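PDB 2DUL: tRNA (guanine(26)-N(2))-dimethyltransferase from Pyrococcus horikoshii, which probably dimethylates the N2 atom of guanine 26 in a number of tRNAs, using S-adenosyl-L-methionine as methyl donor. Local coordinates for residues 194-206 against 272-284. Sequence-based numbering, arbitrary orientation.
Sequences EVGTRILVGVIAR and AYGPVWLGPLKDE
Arg198 and Trp277 bond twice where strand 273-277 crosses segment 194-206 of the helix at 86°. Trp277 N gives its hydrogen to Arg198 O at 3.0 Å, from above the carbonyl plane; that oxygen also takes the helical bond of Gly202 N, which arrives from the opposite face. Glycine at 202 probably permits this approach, since a CB there would lie against Trp277 N and crowd Arg198 O.

Arginine suits position 198 because its extended chain carries a flat group with several N-H donors past the strand to the turn beyond. Arg198 NH2 donates in the guanidinium plane to both Trp277 O (2.9 Å) and Gly279 O (3.0 Å), while water 1 links NH1 to Gly279 O. In a side-on salt bridge, Arg198 NE (2.7 Å) and NH1 both hold Glu194 OE2, to which Leu320 N also donates; Glu194 OE1 pairs with Lys363. Leu281 CD1 lies over one guanidinium face. Were Arg198 replaced by an alanine, Trp277 O and Gly279 O would probably lose these donors, and Glu194 OE2 two of its bonds, though Leu320 N and Lys363 would still hold the carboxylate.

The Trp277 indole, with CG anti to the backbone N (chi1 173°), lies under Val201 CG1, a CH-pi contact 3.6 Å from the five-membered ring's centroid, and NE1 donates to Pro280 O. At the other end, Pro275 CG sits centrally over the Arg206 guanidinium, whose NH1 and NH2 bond to Leu183 O and Tyr182 O. Water 2 joins Ile199 O to Pro275 O.

The small three-stranded sheet is thus fastened to a helix flanking the large mixed sheet by largely buried polar groups matched by protein or water, which implies a directional, specific junction.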
# COMPACT_ATOMS: atom_id res chain seq x y z
N GLU A 194 1.66 -1.91 11.71
CA GLU A 194 1.00 -0.64 11.47
C GLU A 194 1.98 0.52 11.43
O GLU A 194 1.85 1.41 10.58
CB GLU A 194 -0.08 -0.35 12.52
CG GLU A 194 -0.88 0.91 12.15
CD GLU A 194 -2.03 1.21 13.07
OE1 GLU A 194 -2.56 0.28 13.70
OE2 GLU A 194 -2.43 2.40 13.14
N VAL A 195 2.95 0.54 12.34
CA VAL A 195 3.93 1.63 12.36
C VAL A 195 4.69 1.66 11.03
O VAL A 195 4.90 2.73 10.44
CB VAL A 195 4.93 1.47 13.53
CG1 VAL A 195 6.05 2.51 13.43
CG2 VAL A 195 4.19 1.64 14.85
N GLY A 196 5.06 0.48 10.54
CA GLY A 196 5.76 0.39 9.26
C GLY A 196 4.89 0.95 8.15
O GLY A 196 5.38 1.64 7.24
N THR A 197 3.59 0.66 8.22
CA THR A 197 2.65 1.14 7.22
C THR A 197 2.54 2.66 7.30
O THR A 197 2.49 3.34 6.28
CB THR A 197 1.25 0.49 7.41
OG1 THR A 197 1.34 -0.92 7.20
CG2 THR A 197 0.25 1.06 6.42
N ARG A 198 2.50 3.19 8.52
CA ARG A 198 2.41 4.64 8.71
C ARG A 198 3.71 5.33 8.34
O ARG A 198 3.71 6.49 7.95
CB ARG A 198 2.00 4.97 10.15
CG ARG A 198 0.53 4.67 10.41
CD ARG A 198 0.12 4.92 11.85
NE ARG A 198 -1.28 4.55 12.03
CZ ARG A 198 -2.31 5.30 11.66
NH1 ARG A 198 -3.55 4.87 11.86
NH2 ARG A 198 -2.11 6.51 11.12
N ILE A 199 4.84 4.62 8.48
CA ILE A 199 6.13 5.18 8.10
C ILE A 199 6.15 5.33 6.58
O ILE A 199 6.59 6.34 6.04
CB ILE A 199 7.32 4.28 8.55
CG1 ILE A 199 7.54 4.42 10.06
CG2 ILE A 199 8.60 4.68 7.80
CD1 ILE A 199 8.54 3.42 10.64
N LEU A 200 5.63 4.32 5.88
CA LEU A 200 5.59 4.36 4.42
C LEU A 200 4.73 5.53 3.94
O LEU A 200 5.13 6.29 3.06
CB LEU A 200 4.99 3.06 3.87
CG LEU A 200 5.49 2.51 2.53
CD1 LEU A 200 4.41 1.59 1.95
CD2 LEU A 200 5.81 3.62 1.56
N VAL A 201 3.53 5.67 4.51
CA VAL A 201 2.66 6.77 4.10
C VAL A 201 3.34 8.09 4.41
O VAL A 201 3.33 9.02 3.60
CB VAL A 201 1.31 6.72 4.85
CG1 VAL A 201 0.46 7.94 4.48
CG2 VAL A 201 0.57 5.42 4.49
N GLY A 202 3.96 8.16 5.59
CA GLY A 202 4.65 9.36 6.01
C GLY A 202 5.79 9.81 5.11
O GLY A 202 5.98 11.01 4.91
N VAL A 203 6.55 8.86 4.56
CA VAL A 203 7.66 9.23 3.70
C VAL A 203 7.16 9.75 2.35
O VAL A 203 7.75 10.65 1.75
CB VAL A 203 8.65 8.05 3.49
CG1 VAL A 203 8.07 7.03 2.53
CG2 VAL A 203 10.00 8.58 2.99
N ILE A 204 6.05 9.18 1.87
CA ILE A 204 5.46 9.62 0.62
C ILE A 204 4.99 11.07 0.81
O ILE A 204 5.23 11.93 -0.04
CB ILE A 204 4.23 8.76 0.22
CG1 ILE A 204 4.68 7.32 -0.06
CG2 ILE A 204 3.56 9.34 -1.02
CD1 ILE A 204 3.52 6.36 -0.28
N ALA A 205 4.35 11.33 1.94
CA ALA A 205 3.86 12.67 2.26
C ALA A 205 5.01 13.67 2.34
O ALA A 205 4.91 14.79 1.83
CB ALA A 205 3.09 12.65 3.58
N ARG A 206 6.10 13.28 2.98
CA ARG A 206 7.24 14.17 3.13
C ARG A 206 7.92 14.47 1.80
O ARG A 206 8.25 15.62 1.53
CB ARG A 206 8.25 13.60 4.14
CG ARG A 206 7.79 13.75 5.60
CD ARG A 206 8.81 13.21 6.59
NE ARG A 206 8.86 11.75 6.53
CZ ARG A 206 9.91 11.03 6.89
NH1 ARG A 206 11.01 11.62 7.34
NH2 ARG A 206 9.86 9.71 6.80
N ALA A 272 11.21 8.89 20.90
CA ALA A 272 10.11 8.98 19.95
C ALA A 272 10.35 8.09 18.74
O ALA A 272 11.49 7.88 18.32
CB ALA A 272 9.92 10.43 19.49
N TYR A 273 9.26 7.57 18.18
CA TYR A 273 9.32 6.73 16.99
C TYR A 273 8.65 7.48 15.85
O TYR A 273 7.61 8.11 16.04
CB TYR A 273 8.59 5.41 17.23
CG TYR A 273 9.26 4.56 18.27
CD1 TYR A 273 10.33 3.73 17.94
CD2 TYR A 273 8.84 4.60 19.60
CE1 TYR A 273 10.97 2.96 18.90
CE2 TYR A 273 9.47 3.83 20.58
CZ TYR A 273 10.54 3.01 20.22
OH TYR A 273 11.16 2.24 21.16
N GLY A 274 9.25 7.42 14.66
CA GLY A 274 8.69 8.12 13.52
C GLY A 274 9.74 8.96 12.79
O GLY A 274 10.93 8.71 12.94
N PRO A 275 9.32 9.99 12.05
CA PRO A 275 7.92 10.39 11.89
C PRO A 275 7.03 9.37 11.18
O PRO A 275 7.48 8.60 10.34
CB PRO A 275 8.02 11.70 11.12
CG PRO A 275 9.24 11.49 10.26
CD PRO A 275 10.21 10.85 11.25
N VAL A 276 5.76 9.36 11.56
CA VAL A 276 4.77 8.49 10.95
C VAL A 276 3.55 9.32 10.59
O VAL A 276 3.35 10.43 11.10
CB VAL A 276 4.29 7.38 11.92
CG1 VAL A 276 5.45 6.46 12.30
CG2 VAL A 276 3.66 8.01 13.16
N TRP A 277 2.73 8.78 9.69
CA TRP A 277 1.49 9.42 9.28
C TRP A 277 0.51 9.11 10.41
O TRP A 277 0.37 7.94 10.80
CB TRP A 277 1.01 8.79 7.97
CG TRP A 277 -0.33 9.23 7.51
CD1 TRP A 277 -1.50 8.53 7.56
CD2 TRP A 277 -0.64 10.47 6.84
NE1 TRP A 277 -2.51 9.23 6.97
CE2 TRP A 277 -2.02 10.43 6.52
CE3 TRP A 277 0.11 11.59 6.49
CZ2 TRP A 277 -2.66 11.48 5.85
CZ3 TRP A 277 -0.53 12.64 5.82
CH2 TRP A 277 -1.90 12.57 5.51
N LEU A 278 -0.14 10.13 10.96
CA LEU A 278 -1.11 9.92 12.03
C LEU A 278 -2.53 10.17 11.52
O LEU A 278 -3.49 10.21 12.29
CB LEU A 278 -0.84 10.85 13.23
CG LEU A 278 0.44 10.59 14.04
CD1 LEU A 278 0.52 11.57 15.20
CD2 LEU A 278 0.41 9.16 14.56
N GLY A 279 -2.65 10.34 10.20
CA GLY A 279 -3.96 10.56 9.62
C GLY A 279 -4.65 9.25 9.30
O GLY A 279 -4.21 8.19 9.77
N PRO A 280 -5.73 9.27 8.51
CA PRO A 280 -6.48 8.07 8.13
C PRO A 280 -5.64 7.11 7.30
O PRO A 280 -4.77 7.54 6.54
CB PRO A 280 -7.64 8.63 7.31
CG PRO A 280 -7.79 10.05 7.81
CD PRO A 280 -6.36 10.49 7.97
N LEU A 281 -5.89 5.81 7.44
CA LEU A 281 -5.17 4.83 6.64
C LEU A 281 -6.12 4.32 5.56
O LEU A 281 -5.79 3.42 4.80
CB LEU A 281 -4.65 3.67 7.49
CG LEU A 281 -3.38 3.99 8.29
CD1 LEU A 281 -2.89 2.73 9.00
CD2 LEU A 281 -2.29 4.52 7.36
N LYS A 282 -7.32 4.90 5.51
CA LYS A 282 -8.29 4.51 4.50
C LYS A 282 -9.34 5.59 4.27
O LYS A 282 -9.59 6.43 5.14
CB LYS A 282 -9.01 3.21 4.89
CG LYS A 282 -10.03 3.37 6.02
CD LYS A 282 -10.93 2.13 6.12
CE LYS A 282 -11.93 2.25 7.27
NZ LYS A 282 -12.80 1.04 7.36
N ASP A 283 -9.92 5.58 3.08
CA ASP A 283 -10.99 6.50 2.73
C ASP A 283 -12.22 5.61 2.88
O ASP A 283 -12.47 4.76 2.02
CB ASP A 283 -10.85 6.98 1.29
CG ASP A 283 -11.99 7.89 0.87
OD1 ASP A 283 -13.15 7.45 0.96
OD2 ASP A 283 -11.73 9.03 0.45
N GLU A 284 -12.95 5.77 3.97
CA GLU A 284 -14.14 4.97 4.25
C GLU A 284 -15.03 4.67 3.05
O GLU A 284 -15.33 3.51 2.78
CB GLU A 284 -15.01 5.65 5.32
CG GLU A 284 -14.47 5.56 6.72
CD GLU A 284 -15.42 6.16 7.73
OE1 GLU A 284 -16.60 5.74 7.77
OE2 GLU A 284 -15.00 7.07 8.49
O HOH W 1 -5.97 6.53 11.57
O HOH W 2 7.34 8.73 7.57